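Local coordinates for protein Niban 2 (Homo sapiens, PDB 7CTP) that may help suppress apoptosis and may promote melanoma cell invasion in vitro, this piece holding the N-terminal part of the protein with its PH domain, at residues 259-262 with 263-266; 1-4 with 5-9; 76-79 with 80-83. All coordinates share one frame; numbering follows the deposited sequence.

Contact 1. Residues 259-262 with 263-266; sequences KPQE and RQRQ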
loop_
_atom_site.group_PDB
_atom_site.type_symbol
_atom_site.label_atom_id
_atom_site.label_comp_id
_atom_site.label_asym_id
_atom_site.label_seq_id
_atom_site.Cartn_x
_atom_site.Cartn_y
_atom_site.Cartn_z
ATOM N N LYS A 259 -26.499 21.024 -15.150
ATOM C CA LYS A 259 -26.015 21.847 -14.055
ATOM C C LYS A 259 -24.684 21.295 -13.549
ATOM O O LYS A 259 -24.336 20.150 -13.844
ATOM C CB LYS A 259 -27.068 21.894 -12.952
ATOM C CG LYS A 259 -28.311 22.634 -13.444
ATOM C CD LYS A 259 -29.538 22.387 -12.602
ATOM C CE LYS A 259 -30.396 23.647 -12.566
ATOM N NZ LYS A 259 -31.624 23.478 -11.745
ATOM N N PRO A 260 -23.901 22.109 -12.820
ATOM C CA PRO A 260 -22.537 21.676 -12.456
ATOM C C PRO A 260 -22.463 20.308 -11.802
ATOM O O PRO A 260 -21.580 19.519 -12.158
ATOM C CB PRO A 260 -22.071 22.782 -11.500
ATOM C CG PRO A 260 -22.788 23.993 -11.987
ATOM C CD PRO A 260 -24.153 23.500 -12.390
ATOM N N GLN A 261 -23.364 19.990 -10.868
ATOM C CA GLN A 261 -23.263 18.694 -10.202
ATOM C C GLN A 261 -23.708 17.561 -11.120
ATOM O O GLN A 261 -23.186 16.440 -11.018
ATOM C CB GLN A 261 -24.047 18.714 -8.891
ATOM C CG GLN A 261 -23.371 19.617 -7.849
ATOM C CD GLN A 261 -24.103 19.704 -6.526
ATOM O OE1 GLN A 261 -24.993 18.905 -6.239
ATOM N NE2 GLN A 261 -23.727 20.683 -5.706
ATOM N N GLU A 262 -24.626 17.838 -12.052
ATOM C CA GLU A 262 -25.003 16.821 -13.029
ATOM C C GLU A 262 -23.856 16.529 -13.992
ATOM O O GLU A 262 -23.596 15.365 -14.326
ATOM C CB GLU A 262 -26.251 17.254 -13.791
ATOM C CG GLU A 262 -26.670 16.330 -14.950
ATOM C CD GLU A 262 -26.895 14.868 -14.542
ATOM O OE1 GLU A 262 -27.002 14.564 -13.330
ATOM O OE2 GLU A 262 -26.981 14.014 -15.454
ATOM N N ARG A 263 -23.155 17.571 -14.442
ATOM C CA ARG A 263 -21.985 17.359 -15.288
ATOM C C ARG A 263 -20.906 16.584 -14.538
ATOM O O ARG A 263 -20.245 15.705 -15.111
ATOM C CB ARG A 263 -21.458 18.705 -15.781
ATOM C CG ARG A 263 -22.387 19.387 -16.799
ATOM C CD ARG A 263 -21.849 20.745 -17.222
ATOM N NE ARG A 263 -20.584 20.607 -17.939
ATOM C CZ ARG A 263 -19.441 21.163 -17.553
ATOM N NH1 ARG A 263 -18.334 20.977 -18.265
ATOM N NH2 ARG A 263 -19.411 21.913 -16.455
ATOM N N GLN A 264 -20.729 16.883 -13.245
ATOM C CA GLN A 264 -19.757 16.152 -12.430
ATOM C C GLN A 264 -20.095 14.668 -12.377
ATOM O O GLN A 264 -19.201 13.816 -12.487
ATOM C CB GLN A 264 -19.692 16.742 -11.012
ATOM C CG GLN A 264 -19.021 18.111 -10.930
ATOM C CD GLN A 264 -19.424 18.907 -9.681
ATOM O OE1 GLN A 264 -19.919 18.351 -8.699
ATOM N NE2 GLN A 264 -19.213 20.216 -9.729
ATOM N N ARG A 265 -21.386 14.338 -12.258
ATOM C CA ARG A 265 -21.801 12.939 -12.180
ATOM C C ARG A 265 -21.594 12.218 -13.511
ATOM O O ARG A 265 -21.217 11.040 -13.536
ATOM C CB ARG A 265 -23.262 12.851 -11.744
ATOM C CG ARG A 265 -23.743 11.434 -11.461
ATOM C CD ARG A 265 -25.148 11.201 -11.999
ATOM N NE ARG A 265 -25.136 11.016 -13.448
ATOM C CZ ARG A 265 -26.012 10.274 -14.118
ATOM N NH1 ARG A 265 -25.926 10.164 -15.434
ATOM N NH2 ARG A 265 -26.968 9.628 -13.474
ATOM N N GLN A 266 -21.844 12.906 -14.627
ATOM C CA GLN A 266 -21.598 12.294 -15.927
ATOM C C GLN A 266 -20.122 11.986 -16.110
ATOM O O GLN A 266 -19.761 10.931 -16.651
ATOM C CB GLN A 266 -22.097 13.205 -17.044
ATOM C CG GLN A 266 -23.591 13.341 -17.050
ATOM C CD GLN A 266 -24.053 14.392 -18.020
ATOM O OE1 GLN A 266 -24.839 15.270 -17.671
ATOM N NE2 GLN A 266 -23.558 14.315 -19.248
#
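R263 N donates to K259 O at 2.9 Å, the first of four backbone bonds that each run from an N-H to the carbonyl four residues earlier; Q264 N, R265 N and Q266 N take P260 O, Q261 O and E262 O in the same way. K259 holds the N-cap position. P260 follows as the first helical residue, a place that suits proline: its ring fixes phi near the helical value, and the missing N-H costs nothing in a turn where no earlier carbonyl would receive it.

The charged pair is E262 with R265, whose side chains run alongside each other in the same direction. OE2 of E262 sits over one face of the guanidinium, 4.0 Å from NH1 of R265, with the two flat groups turned 45° apart. No N-H points at the oxygen, so this long salt bridge acts through charge alone. E262 comes to that face because its CG is anti to the backbone N (chi1 174°) and the chain then folds at chi2. R265 NE, buried here, has no partner in the model.

Packing contacts are made mainly by the glutamines. Q264 lays CG against P260 O at 3.2 Å and brings OE1 to 3.8 Å from Q261 CG; the side chain is buried, with S137 and I134 beside it. Q266 crosses E262 at about a right angle, its CG 3.4 Å from E262 O. R263 rests its CG on K259 O, while its NH1 donates a hydrogen bond to G253 O.

Together they form the N-cap and first two turns of an alpha-helix, the N-terminal end of the long helix 260-337, set against helix 127-134 and the loop that follows it.

Contact 2. Residues 1-4 with 5-9; sequences GDVL and STHLD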
loop_
_atom_site.group_PDB
_atom_site.type_symbol
_atom_site.label_atom_id
_atom_site.label_comp_id
_atom_site.label_asym_id
_atom_site.label_seq_id
_atom_site.Cartn_x
_atom_site.Cartn_y
_atom_site.Cartn_z
ATOM N N GLY A 1 -28.890 9.240 -27.083
ATOM C CA GLY A 1 -28.539 8.104 -26.258
ATOM C C GLY A 1 -27.939 8.479 -24.917
ATOM O O GLY A 1 -27.751 9.662 -24.617
ATOM N N ASP A 2 -27.638 7.460 -24.110
ATOM C CA ASP A 2 -27.107 7.682 -22.774
ATOM C C ASP A 2 -25.694 8.256 -22.854
ATOM O O ASP A 2 -25.120 8.440 -23.934
ATOM C CB ASP A 2 -27.127 6.385 -21.969
ATOM C CG ASP A 2 -26.230 5.317 -22.555
ATOM O OD1 ASP A 2 -24.995 5.440 -22.424
ATOM O OD2 ASP A 2 -26.759 4.362 -23.158
ATOM N N VAL A 3 -25.132 8.544 -21.679
ATOM C CA VAL A 3 -23.861 9.257 -21.623
ATOM C C VAL A 3 -22.734 8.399 -22.188
ATOM O O VAL A 3 -21.848 8.899 -22.896
ATOM C CB VAL A 3 -23.570 9.707 -20.178
ATOM C CG1 VAL A 3 -23.661 8.524 -19.228
ATOM C CG2 VAL A 3 -22.202 10.376 -20.094
ATOM N N LEU A 4 -22.746 7.099 -21.891
ATOM C CA LEU A 4 -21.650 6.236 -22.319
ATOM C C LEU A 4 -21.736 5.932 -23.810
ATOM O O LEU A 4 -20.715 5.911 -24.505
ATOM C CB LEU A 4 -21.649 4.946 -21.496
ATOM C CG LEU A 4 -21.344 5.075 -20.001
ATOM C CD1 LEU A 4 -21.232 3.713 -19.350
ATOM C CD2 LEU A 4 -20.077 5.897 -19.743
ATOM N N SER A 5 -22.946 5.713 -24.327
ATOM C CA SER A 5 -23.075 5.412 -25.748
ATOM C C SER A 5 -22.752 6.634 -26.589
ATOM O O SER A 5 -22.248 6.501 -27.710
ATOM C CB SER A 5 -24.479 4.906 -26.063
ATOM O OG SER A 5 -25.448 5.879 -25.710
ATOM N N THR A 6 -23.005 7.828 -26.051
ATOM C CA THR A 6 -22.748 9.058 -26.789
ATOM C C THR A 6 -21.265 9.399 -26.807
ATOM O O THR A 6 -20.695 9.661 -27.871
ATOM C CB THR A 6 -23.539 10.213 -26.182
ATOM O OG1 THR A 6 -24.932 9.882 -26.184
ATOM C CG2 THR A 6 -23.312 11.489 -26.996
ATOM N N HIS A 7 -20.622 9.392 -25.640
ATOM C CA HIS A 7 -19.272 9.918 -25.528
ATOM C C HIS A 7 -18.196 8.847 -25.545
ATOM O O HIS A 7 -17.045 9.158 -25.876
ATOM C CB HIS A 7 -19.146 10.765 -24.262
ATOM C CG HIS A 7 -20.112 11.907 -24.219
ATOM N ND1 HIS A 7 -20.081 12.936 -25.134
ATOM C CD2 HIS A 7 -21.155 12.163 -23.394
ATOM C CE1 HIS A 7 -21.056 13.788 -24.866
ATOM N NE2 HIS A 7 -21.720 13.343 -23.812
ATOM N N LEU A 8 -18.528 7.603 -25.224
ATOM C CA LEU A 8 -17.553 6.540 -25.436
ATOM C C LEU A 8 -18.003 5.634 -26.573
ATOM O O LEU A 8 -18.149 4.419 -26.389
ATOM C CB LEU A 8 -17.328 5.737 -24.147
ATOM C CG LEU A 8 -16.731 6.542 -22.997
ATOM C CD1 LEU A 8 -16.609 5.699 -21.741
ATOM C CD2 LEU A 8 -15.370 7.096 -23.397
ATOM N N ASP A 9 -18.207 6.207 -27.760
ATOM C CA ASP A 9 -18.533 5.386 -28.915
ATOM C C ASP A 9 -17.306 4.586 -29.352
ATOM O O ASP A 9 -16.217 4.692 -28.780
ATOM C CB ASP A 9 -19.108 6.236 -30.058
ATOM C CG ASP A 9 -18.113 7.231 -30.651
ATOM O OD1 ASP A 9 -16.906 7.192 -30.336
ATOM O OD2 ASP A 9 -18.565 8.080 -31.454
#
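D2 O is gripped by three donors from the turn that follows it. T6 supplies two: OG1 at 2.7 Å and the backbone N at 3.1 Å, both tilted from the carbonyl plane. The third is S5 OG, 3.1 Å away and well above that plane. Serine and threonine suit these places because a short hydroxyl side chain can fold back onto the helix's own backbone.

The carboxylate of D2 caps the same turn. OD1 accepts from S5 N at 2.8 Å, the N-H aimed well (163°) though it arrives from above the carboxylate plane, and a weaker bond comes from L4 N. With chi1 at 64°, CG lies between the backbone N and the carbonyl carbon, which turns OD1 toward these amides.

Farther out, H7 N and L8 N bond to V3 O and L4 O. V3 CG2 meets the edge of the H7 ring, 3.9 Å from CD2, while T6 CG2 covers one face of that ring. L4 and L8 lie side by side, CD2 to CD1 4.0 Å, and both rest on A273 of helix 260-337; V3 packs on Q269 and I270.

An aspartate N-cap thus opens the short amphipathic helix 3-7, beside G1, the N-myristoylation site; the lipid is absent from this structure.

Contact 3. Residues 76-79 with 80-83; sequences QHQE and DSKK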
loop_
_atom_site.group_PDB
_atom_site.type_symbol
_atom_site.label_atom_id
_atom_site.label_comp_id
_atom_site.label_asym_id
_atom_site.label_seq_id
_atom_site.Cartn_x
_atom_site.Cartn_y
_atom_site.Cartn_z
ATOM N N GLN A 76 -28.351 1.520 -0.091
ATOM C CA GLN A 76 -27.434 1.906 -1.162
ATOM C C GLN A 76 -28.183 2.652 -2.254
ATOM O O GLN A 76 -29.242 2.207 -2.708
ATOM C CB GLN A 76 -26.725 0.694 -1.769
ATOM C CG GLN A 76 -25.626 1.107 -2.745
ATOM C CD GLN A 76 -25.231 0.009 -3.715
ATOM O OE1 GLN A 76 -25.877 -1.038 -3.791
ATOM N NE2 GLN A 76 -24.166 0.252 -4.476
ATOM N N HIS A 77 -27.627 3.778 -2.680
ATOM C CA HIS A 77 -28.181 4.496 -3.818
ATOM C C HIS A 77 -27.890 3.724 -5.098
ATOM O O HIS A 77 -26.750 3.313 -5.334
ATOM C CB HIS A 77 -27.582 5.893 -3.892
ATOM C CG HIS A 77 -28.136 6.735 -4.997
ATOM N ND1 HIS A 77 -27.579 6.773 -6.259
ATOM C CD2 HIS A 77 -29.196 7.577 -5.024
ATOM C CE1 HIS A 77 -28.273 7.604 -7.016
ATOM N NE2 HIS A 77 -29.259 8.105 -6.291
ATOM N N GLN A 78 -28.919 3.527 -5.926
ATOM C CA GLN A 78 -28.799 2.767 -7.168
ATOM C C GLN A 78 -28.601 3.727 -8.336
ATOM O O GLN A 78 -29.409 4.639 -8.541
ATOM C CB GLN A 78 -30.029 1.885 -7.391
ATOM C CG GLN A 78 -30.297 0.930 -6.246
ATOM C CD GLN A 78 -29.116 0.024 -5.949
ATOM O OE1 GLN A 78 -28.576 -0.623 -6.845
ATOM N NE2 GLN A 78 -28.704 -0.023 -4.685
ATOM N N GLU A 79 -27.523 3.515 -9.098
ATOM C CA GLU A 79 -27.167 4.441 -10.168
ATOM C C GLU A 79 -28.221 4.458 -11.270
ATOM O O GLU A 79 -28.525 5.519 -11.827
ATOM C CB GLU A 79 -25.796 4.072 -10.735
ATOM C CG GLU A 79 -25.267 5.019 -11.800
ATOM C CD GLU A 79 -24.287 4.337 -12.736
ATOM O OE1 GLU A 79 -23.083 4.277 -12.402
ATOM O OE2 GLU A 79 -24.728 3.854 -13.803
ATOM N N ASP A 80 -28.803 3.298 -11.592
ATOM C CA ASP A 80 -29.717 3.238 -12.730
ATOM C C ASP A 80 -31.058 3.884 -12.403
ATOM O O ASP A 80 -31.561 4.715 -13.169
ATOM C CB ASP A 80 -29.908 1.793 -13.198
ATOM C CG ASP A 80 -30.242 0.839 -12.069
ATOM O OD1 ASP A 80 -30.761 1.289 -11.024
ATOM O OD2 ASP A 80 -29.986 -0.371 -12.236
ATOM N N SER A 81 -31.646 3.527 -11.261
ATOM C CA SER A 81 -32.982 3.996 -10.910
ATOM C C SER A 81 -32.983 5.289 -10.109
ATOM O O SER A 81 -34.043 5.915 -9.984
ATOM C CB SER A 81 -33.724 2.920 -10.119
ATOM O OG SER A 81 -32.870 2.320 -9.161
ATOM N N LYS A 82 -31.833 5.703 -9.576
ATOM C CA LYS A 82 -31.730 6.841 -8.660
ATOM C C LYS A 82 -32.541 6.632 -7.381
ATOM O O LYS A 82 -32.908 7.604 -6.712
ATOM C CB LYS A 82 -32.145 8.152 -9.343
ATOM C CG LYS A 82 -31.393 8.433 -10.630
ATOM C CD LYS A 82 -30.263 9.416 -10.404
ATOM C CE LYS A 82 -29.284 9.352 -11.543
ATOM N NZ LYS A 82 -28.385 8.164 -11.445
ATOM N N LYS A 83 -32.828 5.378 -7.033
ATOM C CA LYS A 83 -33.599 5.024 -5.847
ATOM C C LYS A 83 -32.704 4.341 -4.821
ATOM O O LYS A 83 -31.781 3.600 -5.173
ATOM C CB LYS A 83 -34.760 4.086 -6.201
ATOM C CG LYS A 83 -36.010 4.781 -6.730
ATOM C CD LYS A 83 -36.840 3.831 -7.596
ATOM C CE LYS A 83 -38.238 4.379 -7.878
ATOM N NZ LYS A 83 -38.229 5.813 -8.273
#
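Q78 is held to the returning chain by bonds at both its backbone polar atoms. Its N donates to K83 O at 3.0 Å, and its O receives a weak bond from K82 N. Between these, CB of Q78 lies 3.4 Å from S81 OG, and CG lies 3.2 Å from K83 O. The amide end goes the other way: bent at chi2 (-57°), the chain folds back so that NE2 donates to both Q76 O and Q76 OE1, meeting each oxygen from above its carbonyl plane. D80 OD1 receives S81 OG, tying the far side of the turn. H77 NE2 approaches K82 CA obliquely at 3.6 Å, its ring also meeting W84 edge-to-face.

The more exposed side belongs to charged residues, which fit where solvent can reach them. It has one firm tie: K82 curls back, bent at chi2 and chi4, and its NZ meets E79 O at 2.7 Å in the carbonyl plane, on a lone pair. The positive phi of K82 (61°) helps the chain reverse there.

A backbone carbonyl thus takes the ammonium group, rather than E79 OE2, 6.1 Å from K82 NZ; with R265 close by, that negative end of a dipole probably helps offset the gathering of positive charge.

In the fold
From the N terminus, contact 2 (1-4 with 5-9) comes first, a single short helix at the chain start, followed by the long helix 10-48. Contact 3 (76-79 with 80-83) then closes the hairpin loop between strands 70-77 and 84-91 of the PH domain. Contact 1 (259-262 with 263-266) lies much later, opening helix 260-337. The three are in series, neither nested nor crossed. Contact 1 stands between the others: Q266 CB packs on V3 CG2 of contact 2, and R265 NH2 lies near K82 NZ of contact 3, two like charges close together. Contacts 2 and 3 do not touch, so the start of helix 260-337 bridges the N-terminal helix and the PH hairpin.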